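WbbM protein (Klebsiella pneumoniae, PDB 6U4B) is a trimeric, bifunctional glycosyltransferase that probably builds O-antigen polysaccharide by sugar transfer, and binds magnesium. Local coordinates at residues I150-P155 and K220-D225; F391-F396 and K482-E487; F490-R495 and N511-S516. All blocks are in the same frame, centred on the assembly; numbering follows the deposited sequence.

Overall arrangement
From the N terminus, interaction 1 closes first: residues 150-155, at the start of strand 152-159, meet the first turn of helix 220-240 after an excursion of 64 residues, 29 of them helical, all inside the DUF4422 region. Interactions 2 and 3 belong to the family 8 glycosyltransferase region. Interaction 2 brings the short helix 392-395 against helix 481-487, and interaction 3 closes a much smaller loop between helices 489-499 and 505-513. The three loops follow in series, neither nested nor crossed. Interactions 2 and 3 have centres about 11 Å apart and touch through Met484 with Phe514 and Phe391 with Phe490; the centre of interaction 1 lies about 41 Å from that of interaction 2 and about 50 Å from that of interaction 3.

Interaction 1. Residues I150-P155 and K220-D225; sequences IDILLP and KDIFVD
Asp151 and Ile222 bring the two backbones to their closest approach, 7.7 Å between CA atoms, where the residue leading into strand 152-159 passes the first turn of helix 220-240. That helix starts directly after strand 216-219, an antiparallel neighbour of 152-159 in the mixed sheet of the DUF4422 region, and the contact joins the start of strand 152-159 to the start of this helix. Ile222 points at the strand and uses both branches. Its ethyl arm, beside the backbone N (chi1 -58°), carries CD1 to 3.7 Å from Asp151 CB, the two side chains crossing at about a right angle. The other branch, CG2, lies 4.0 Å from Ile152 CD1, which reaches it at the end of an extended chain (chi2 176°). Ile222 also touches Tyr265 and Leu269 of helix 253-272. Asp151 offers the isoleucine chiefly its methylene, while its buried carboxylate is engaged by others: OD2 in a salt bridge with Arg219, just ahead of the helix, and OD1 with the backbone N of Lys276. The contact itself is therefore purely van der Waals, and the carboxylate that borders it is probably kept ionised by Arg219, although Glu274 close to OD1 would act against this.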
# COMPACT_ATOMS: atom_id res chain seq x y z
N ILE A 150 42.18 -50.12 -6.44
CA ILE A 150 42.50 -49.38 -5.22
C ILE A 150 41.22 -49.14 -4.43
O ILE A 150 40.14 -48.95 -4.99
CB ILE A 150 43.20 -48.05 -5.56
CG1 ILE A 150 44.34 -48.29 -6.56
CG2 ILE A 150 43.75 -47.39 -4.30
CD1 ILE A 150 45.41 -49.24 -6.05
N ASP A 151 41.35 -49.17 -3.10
CA ASP A 151 40.22 -48.89 -2.23
C ASP A 151 40.08 -47.40 -1.92
O ASP A 151 38.98 -46.84 -2.02
CB ASP A 151 40.35 -49.67 -0.92
CG ASP A 151 40.31 -51.17 -1.12
OD1 ASP A 151 41.35 -51.83 -0.92
OD2 ASP A 151 39.23 -51.69 -1.50
N ILE A 152 41.18 -46.74 -1.57
CA ILE A 152 41.18 -45.33 -1.18
C ILE A 152 42.37 -44.64 -1.82
O ILE A 152 43.50 -45.15 -1.74
CB ILE A 152 41.22 -45.15 0.35
CG1 ILE A 152 39.98 -45.76 1.01
CG2 ILE A 152 41.34 -43.67 0.71
CD1 ILE A 152 40.01 -45.68 2.52
N LEU A 153 42.13 -43.49 -2.44
CA LEU A 153 43.19 -42.62 -2.94
C LEU A 153 43.12 -41.30 -2.19
O LEU A 153 42.03 -40.82 -1.86
CB LEU A 153 43.05 -42.38 -4.45
CG LEU A 153 42.99 -43.60 -5.37
CD1 LEU A 153 41.57 -44.13 -5.52
CD2 LEU A 153 43.59 -43.28 -6.73
N LEU A 154 44.29 -40.71 -1.92
CA LEU A 154 44.35 -39.49 -1.12
C LEU A 154 45.76 -38.91 -1.18
O LEU A 154 46.67 -39.54 -1.73
CB LEU A 154 43.91 -39.78 0.33
CG LEU A 154 44.71 -40.63 1.32
CD1 LEU A 154 44.00 -40.61 2.67
CD2 LEU A 154 44.85 -42.05 0.84
N PRO A 155 45.99 -37.69 -0.67
CA PRO A 155 47.34 -37.10 -0.75
C PRO A 155 48.35 -37.79 0.16
O PRO A 155 48.00 -38.70 0.92
CB PRO A 155 47.12 -35.65 -0.31
CG PRO A 155 45.88 -35.67 0.48
CD PRO A 155 45.02 -36.69 -0.19
N LYS A 220 32.78 -46.92 -3.30
CA LYS A 220 31.39 -46.60 -2.95
C LYS A 220 31.00 -47.18 -1.59
O LYS A 220 30.39 -46.50 -0.76
CB LYS A 220 30.47 -47.13 -4.04
CG LYS A 220 28.99 -47.11 -3.71
CD LYS A 220 28.20 -47.81 -4.81
CE LYS A 220 26.77 -48.11 -4.41
NZ LYS A 220 26.10 -49.00 -5.39
N ASP A 221 31.36 -48.44 -1.34
CA ASP A 221 30.98 -49.07 -0.08
C ASP A 221 31.78 -48.52 1.09
O ASP A 221 31.25 -48.38 2.20
CB ASP A 221 31.15 -50.59 -0.19
CG ASP A 221 30.08 -51.22 -1.05
OD1 ASP A 221 28.90 -50.81 -0.95
OD2 ASP A 221 30.41 -52.14 -1.84
N ILE A 222 33.05 -48.18 0.87
CA ILE A 222 33.84 -47.56 1.92
C ILE A 222 33.34 -46.15 2.21
O ILE A 222 33.37 -45.69 3.36
CB ILE A 222 35.34 -47.56 1.54
CG1 ILE A 222 35.81 -49.00 1.29
CG2 ILE A 222 36.18 -46.91 2.62
CD1 ILE A 222 37.31 -49.12 1.08
N PHE A 223 32.85 -45.45 1.19
CA PHE A 223 32.34 -44.09 1.39
C PHE A 223 31.08 -44.09 2.25
O PHE A 223 30.94 -43.25 3.14
CB PHE A 223 32.07 -43.43 0.04
CG PHE A 223 31.28 -42.16 0.14
CD1 PHE A 223 31.88 -40.98 0.54
CD2 PHE A 223 29.93 -42.14 -0.18
CE1 PHE A 223 31.15 -39.80 0.62
CE2 PHE A 223 29.20 -40.98 -0.10
CZ PHE A 223 29.81 -39.80 0.30
N VAL A 224 30.16 -45.03 2.00
CA VAL A 224 28.93 -45.08 2.78
C VAL A 224 29.23 -45.45 4.23
O VAL A 224 28.69 -44.83 5.16
CB VAL A 224 27.93 -46.07 2.14
CG1 VAL A 224 26.81 -46.40 3.12
CG2 VAL A 224 27.36 -45.48 0.87
N ASP A 225 30.09 -46.45 4.44
CA ASP A 225 30.42 -46.86 5.80
C ASP A 225 31.10 -45.73 6.57
O ASP A 225 30.76 -45.45 7.72
CB ASP A 225 31.31 -48.10 5.77
CG ASP A 225 31.64 -48.61 7.16
OD1 ASP A 225 30.77 -49.27 7.77
OD2 ASP A 225 32.76 -48.34 7.65

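Interaction 2. Residues F391-F396 and K482-E487; sequences FIPQLF and KQMVEE
Pro393 and Met484 form the tight part of this contact, with their CA atoms 6.4 Å apart and both side chains buried. The thioether crosses the proline obliquely: Met484 SD sits 3.7 Å from Pro393 CB and 4.0 Å from Pro393 CG, while Met484 CB closes on Pro393 CB at 4.0 Å. The extended chi2 (-175°) places SD at the proline, and the extended chi3 (179°) sends CE on to the ring of Phe514. Pro393 occupies the first turn of helix 392-395, whose start is tied by Phe391 O accepting from both Gln394 N and Leu395 N. Both helices pack on strand 477-479, where Phe479 touches Ile392 as well as Met484. This strand runs antiparallel to 402-405, the strand that leads to the magnesium ligands Asp406 and Asp408, consistent with the GT-A-like sheet and DxD motif of family 8 glycosyltransferases; the contact itself lies away from the metal. Toward solvent the fit slackens. Exposed Val485 approaches with CG2 no nearer than 4.4 Å to Pro393 O. Farther round helix 481-487, Gln483 NE2 donates an almost straight bond (172°) of 3.0 Å to Glu487 OE2, on the anti side of the carboxylate, and the same oxygen forms a salt bridge with Arg517.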
# COMPACT_ATOMS: atom_id res chain seq x y z
N PHE A 391 30.31 -8.30 -20.97
CA PHE A 391 30.45 -9.70 -20.58
C PHE A 391 29.15 -10.48 -20.68
O PHE A 391 29.13 -11.67 -20.35
CB PHE A 391 31.02 -9.79 -19.16
CG PHE A 391 32.39 -9.20 -19.03
CD1 PHE A 391 32.56 -7.87 -18.69
CD2 PHE A 391 33.52 -9.97 -19.27
CE1 PHE A 391 33.82 -7.32 -18.59
CE2 PHE A 391 34.79 -9.43 -19.16
CZ PHE A 391 34.94 -8.10 -18.82
N ILE A 392 28.07 -9.83 -21.13
CA ILE A 392 26.79 -10.54 -21.25
C ILE A 392 26.86 -11.72 -22.21
O ILE A 392 26.36 -12.79 -21.86
CB ILE A 392 25.67 -9.54 -21.61
CG1 ILE A 392 25.30 -8.72 -20.36
CG2 ILE A 392 24.45 -10.27 -22.16
CD1 ILE A 392 24.48 -7.48 -20.65
N PRO A 393 27.45 -11.62 -23.41
CA PRO A 393 27.52 -12.80 -24.28
C PRO A 393 28.31 -13.96 -23.70
O PRO A 393 28.13 -15.10 -24.16
CB PRO A 393 28.17 -12.26 -25.56
CG PRO A 393 28.86 -11.02 -25.15
CD PRO A 393 28.00 -10.43 -24.08
N GLN A 394 29.17 -13.73 -22.71
CA GLN A 394 29.93 -14.83 -22.12
C GLN A 394 29.20 -15.48 -20.95
O GLN A 394 29.01 -16.70 -20.93
CB GLN A 394 31.31 -14.34 -21.67
CG GLN A 394 32.26 -15.45 -21.22
CD GLN A 394 32.76 -16.32 -22.37
OE1 GLN A 394 32.45 -16.07 -23.54
NE2 GLN A 394 33.53 -17.35 -22.04
N LEU A 395 28.77 -14.67 -19.97
CA LEU A 395 28.08 -15.23 -18.81
C LEU A 395 26.75 -15.86 -19.20
O LEU A 395 26.36 -16.89 -18.64
CB LEU A 395 27.88 -14.14 -17.76
CG LEU A 395 27.25 -14.59 -16.44
CD1 LEU A 395 28.16 -15.58 -15.72
CD2 LEU A 395 26.92 -13.40 -15.55
N PHE A 396 26.04 -15.25 -20.15
CA PHE A 396 24.72 -15.70 -20.56
C PHE A 396 24.74 -16.47 -21.87
O PHE A 396 23.74 -16.51 -22.59
CB PHE A 396 23.76 -14.51 -20.64
CG PHE A 396 23.51 -13.85 -19.32
CD1 PHE A 396 22.48 -14.30 -18.50
CD2 PHE A 396 24.30 -12.81 -18.89
CE1 PHE A 396 22.25 -13.70 -17.28
CE2 PHE A 396 24.07 -12.21 -17.66
CZ PHE A 396 23.04 -12.66 -16.85
N LYS A 482 22.71 -15.89 -29.04
CA LYS A 482 22.98 -17.03 -29.91
C LYS A 482 23.83 -16.63 -31.11
O LYS A 482 24.75 -17.36 -31.50
CB LYS A 482 21.66 -17.66 -30.38
CG LYS A 482 21.85 -18.68 -31.49
CD LYS A 482 21.06 -19.96 -31.24
CE LYS A 482 19.57 -19.73 -31.37
NZ LYS A 482 18.82 -21.02 -31.24
N GLN A 483 23.55 -15.46 -31.70
CA GLN A 483 24.37 -14.99 -32.81
C GLN A 483 25.76 -14.59 -32.34
O GLN A 483 26.76 -14.84 -33.03
CB GLN A 483 23.68 -13.83 -33.52
CG GLN A 483 24.28 -13.49 -34.87
CD GLN A 483 24.10 -14.60 -35.89
OE1 GLN A 483 23.14 -15.36 -35.83
NE2 GLN A 483 25.04 -14.70 -36.82
N MET A 484 25.85 -13.96 -31.16
CA MET A 484 27.16 -13.59 -30.63
C MET A 484 28.02 -14.81 -30.32
O MET A 484 29.25 -14.74 -30.45
CB MET A 484 26.99 -12.73 -29.37
CG MET A 484 26.40 -11.37 -29.62
SD MET A 484 26.36 -10.34 -28.14
CE MET A 484 25.64 -8.85 -28.81
N VAL A 485 27.40 -15.91 -29.91
CA VAL A 485 28.16 -17.14 -29.66
C VAL A 485 28.72 -17.69 -30.97
O VAL A 485 29.88 -18.11 -31.03
CB VAL A 485 27.28 -18.17 -28.94
CG1 VAL A 485 27.96 -19.53 -28.92
CG2 VAL A 485 26.98 -17.71 -27.52
N GLU A 486 27.91 -17.68 -32.03
CA GLU A 486 28.38 -18.21 -33.31
C GLU A 486 29.51 -17.36 -33.88
O GLU A 486 30.47 -17.90 -34.45
CB GLU A 486 27.22 -18.30 -34.30
CG GLU A 486 27.65 -18.52 -35.75
CD GLU A 486 28.15 -19.93 -36.04
OE1 GLU A 486 27.75 -20.50 -37.08
OE2 GLU A 486 28.94 -20.48 -35.24
N GLU A 487 29.42 -16.04 -33.75
CA GLU A 487 30.43 -15.14 -34.29
C GLU A 487 31.57 -14.86 -33.32
O GLU A 487 32.52 -14.18 -33.69
CB GLU A 487 29.78 -13.82 -34.71
CG GLU A 487 28.67 -13.96 -35.74
CD GLU A 487 28.16 -12.62 -36.23
OE1 GLU A 487 28.75 -11.58 -35.87
OE2 GLU A 487 27.16 -12.61 -36.99

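Interaction 3. Residues F490-R495 and N511-S516; sequences FAELMR and NKVFYS
Leu493 turns its CG to the side of the backbone N (chi1 -66°) and extends from there, so that one methyl, CD2, reaches Val513 and Phe514 together. Leu493 CD2 stands 3.8 Å from Val513 CB, seated between the two valine methyls, and 3.9 Å from Phe514 CE1, approaching the ring obliquely. Glu492, one residue earlier, starts from a different torsion, with CG anti to the backbone N, and lays that methylene 3.9 Å from Val513 CG1 and 4.0 Å from Val513 CG2. Val513 points toward the neighbouring helix and is thus held by aliphatic carbons of two consecutive residues. The helices, 489-499 and 505-513, are successive in the chain and joined by a short link, and the second ends here, just before strand 518-521 enters the central sheet of the family 8 glycosyltransferase region. On the inner side, Leu493 also touches Pro393 of helix 392-395. On the outer side, the bend of Glu492 at chi2 (74°) turns its carboxylate along its own helix to Arg495, three residues on. Arg495 NH2 donates to Glu492 OE2 at 2.7 Å, nearly straight (174°) and in the guanidinium plane, though it meets the oxygen from above the carboxylate plane; Arg495 NE adds a weak bond of 3.3 Å to Glu492 OE1. Lys512 NZ stays 5.6 Å from Glu492 OE2 and bonds instead to Asn464.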
# COMPACT_ATOMS: atom_id res chain seq x y z
N PHE A 490 32.17 -11.88 -28.35
CA PHE A 490 32.78 -11.53 -27.07
C PHE A 490 34.28 -11.31 -27.20
O PHE A 490 34.83 -10.39 -26.59
CB PHE A 490 32.49 -12.63 -26.04
CG PHE A 490 33.19 -12.42 -24.73
CD1 PHE A 490 34.28 -13.20 -24.38
CD2 PHE A 490 32.76 -11.44 -23.86
CE1 PHE A 490 34.93 -13.00 -23.18
CE2 PHE A 490 33.40 -11.24 -22.65
CZ PHE A 490 34.49 -12.02 -22.31
N ALA A 491 34.95 -12.14 -28.00
CA ALA A 491 36.39 -11.98 -28.21
C ALA A 491 36.70 -10.63 -28.86
O ALA A 491 37.70 -9.99 -28.53
CB ALA A 491 36.94 -13.12 -29.06
N GLU A 492 35.84 -10.19 -29.79
CA GLU A 492 36.04 -8.89 -30.42
C GLU A 492 35.80 -7.76 -29.43
O GLU A 492 36.54 -6.77 -29.42
CB GLU A 492 35.11 -8.76 -31.63
CG GLU A 492 35.22 -7.43 -32.36
CD GLU A 492 36.49 -7.33 -33.19
OE1 GLU A 492 37.23 -8.33 -33.30
OE2 GLU A 492 36.75 -6.23 -33.72
N LEU A 493 34.76 -7.88 -28.59
CA LEU A 493 34.51 -6.88 -27.56
C LEU A 493 35.72 -6.72 -26.65
O LEU A 493 36.11 -5.59 -26.31
CB LEU A 493 33.27 -7.25 -26.75
CG LEU A 493 31.91 -7.26 -27.46
CD1 LEU A 493 30.86 -7.90 -26.57
CD2 LEU A 493 31.49 -5.84 -27.85
N MET A 494 36.33 -7.84 -26.24
CA MET A 494 37.52 -7.77 -25.40
C MET A 494 38.68 -7.13 -26.14
O MET A 494 39.40 -6.30 -25.58
CB MET A 494 37.89 -9.17 -24.91
CG MET A 494 36.86 -9.81 -23.99
SD MET A 494 36.58 -8.88 -22.46
CE MET A 494 35.09 -7.95 -22.86
N ARG A 495 38.87 -7.50 -27.41
CA ARG A 495 39.96 -6.91 -28.19
C ARG A 495 39.81 -5.39 -28.28
O ARG A 495 40.78 -4.66 -28.08
CB ARG A 495 40.01 -7.53 -29.58
CG ARG A 495 41.29 -7.23 -30.34
CD ARG A 495 41.15 -7.61 -31.80
NE ARG A 495 40.06 -6.88 -32.45
CZ ARG A 495 40.19 -5.67 -33.00
NH1 ARG A 495 41.37 -5.06 -32.98
NH2 ARG A 495 39.15 -5.08 -33.56
N ASN A 511 28.91 0.19 -29.77
CA ASN A 511 28.53 0.85 -31.01
C ASN A 511 29.51 0.52 -32.13
O ASN A 511 29.10 0.34 -33.29
CB ASN A 511 28.45 2.36 -30.79
CG ASN A 511 27.03 2.83 -30.52
OD1 ASN A 511 26.26 3.04 -31.45
ND2 ASN A 511 26.69 3.01 -29.25
N LYS A 512 30.80 0.41 -31.81
CA LYS A 512 31.79 0.07 -32.82
C LYS A 512 31.66 -1.38 -33.25
O LYS A 512 31.65 -1.69 -34.45
CB LYS A 512 33.19 0.36 -32.28
CG LYS A 512 34.33 -0.26 -33.10
CD LYS A 512 35.68 0.28 -32.67
CE LYS A 512 36.83 -0.59 -33.17
NZ LYS A 512 36.83 -0.75 -34.65
N VAL A 513 31.55 -2.30 -32.29
CA VAL A 513 31.53 -3.72 -32.63
C VAL A 513 30.20 -4.12 -33.25
O VAL A 513 30.16 -4.98 -34.14
CB VAL A 513 31.86 -4.56 -31.38
CG1 VAL A 513 31.69 -6.05 -31.67
CG2 VAL A 513 33.28 -4.28 -30.92
N PHE A 514 29.09 -3.51 -32.83
CA PHE A 514 27.78 -3.88 -33.33
C PHE A 514 27.33 -3.04 -34.52
O PHE A 514 26.18 -3.18 -34.95
CB PHE A 514 26.73 -3.79 -32.22
CG PHE A 514 27.07 -4.57 -30.97
CD1 PHE A 514 27.94 -5.65 -31.02
CD2 PHE A 514 26.51 -4.23 -29.75
CE1 PHE A 514 28.25 -6.37 -29.88
CE2 PHE A 514 26.82 -4.94 -28.60
CZ PHE A 514 27.69 -6.01 -28.67
N TYR A 515 28.20 -2.19 -35.07
CA TYR A 515 27.79 -1.28 -36.13
C TYR A 515 27.24 -2.05 -37.33
O TYR A 515 27.81 -3.06 -37.75
CB TYR A 515 28.96 -0.41 -36.58
CG TYR A 515 28.56 0.60 -37.64
CD1 TYR A 515 27.67 1.62 -37.33
CD2 TYR A 515 29.04 0.52 -38.93
CE1 TYR A 515 27.28 2.54 -38.29
CE2 TYR A 515 28.66 1.44 -39.90
CZ TYR A 515 27.78 2.45 -39.56
OH TYR A 515 27.39 3.37 -40.50
N SER A 516 26.12 -1.56 -37.87
CA SER A 516 25.37 -2.16 -38.97
C SER A 516 24.79 -3.52 -38.61
O SER A 516 24.33 -4.25 -39.51
CB SER A 516 26.21 -2.26 -40.25
OG SER A 516 27.22 -3.25 -40.12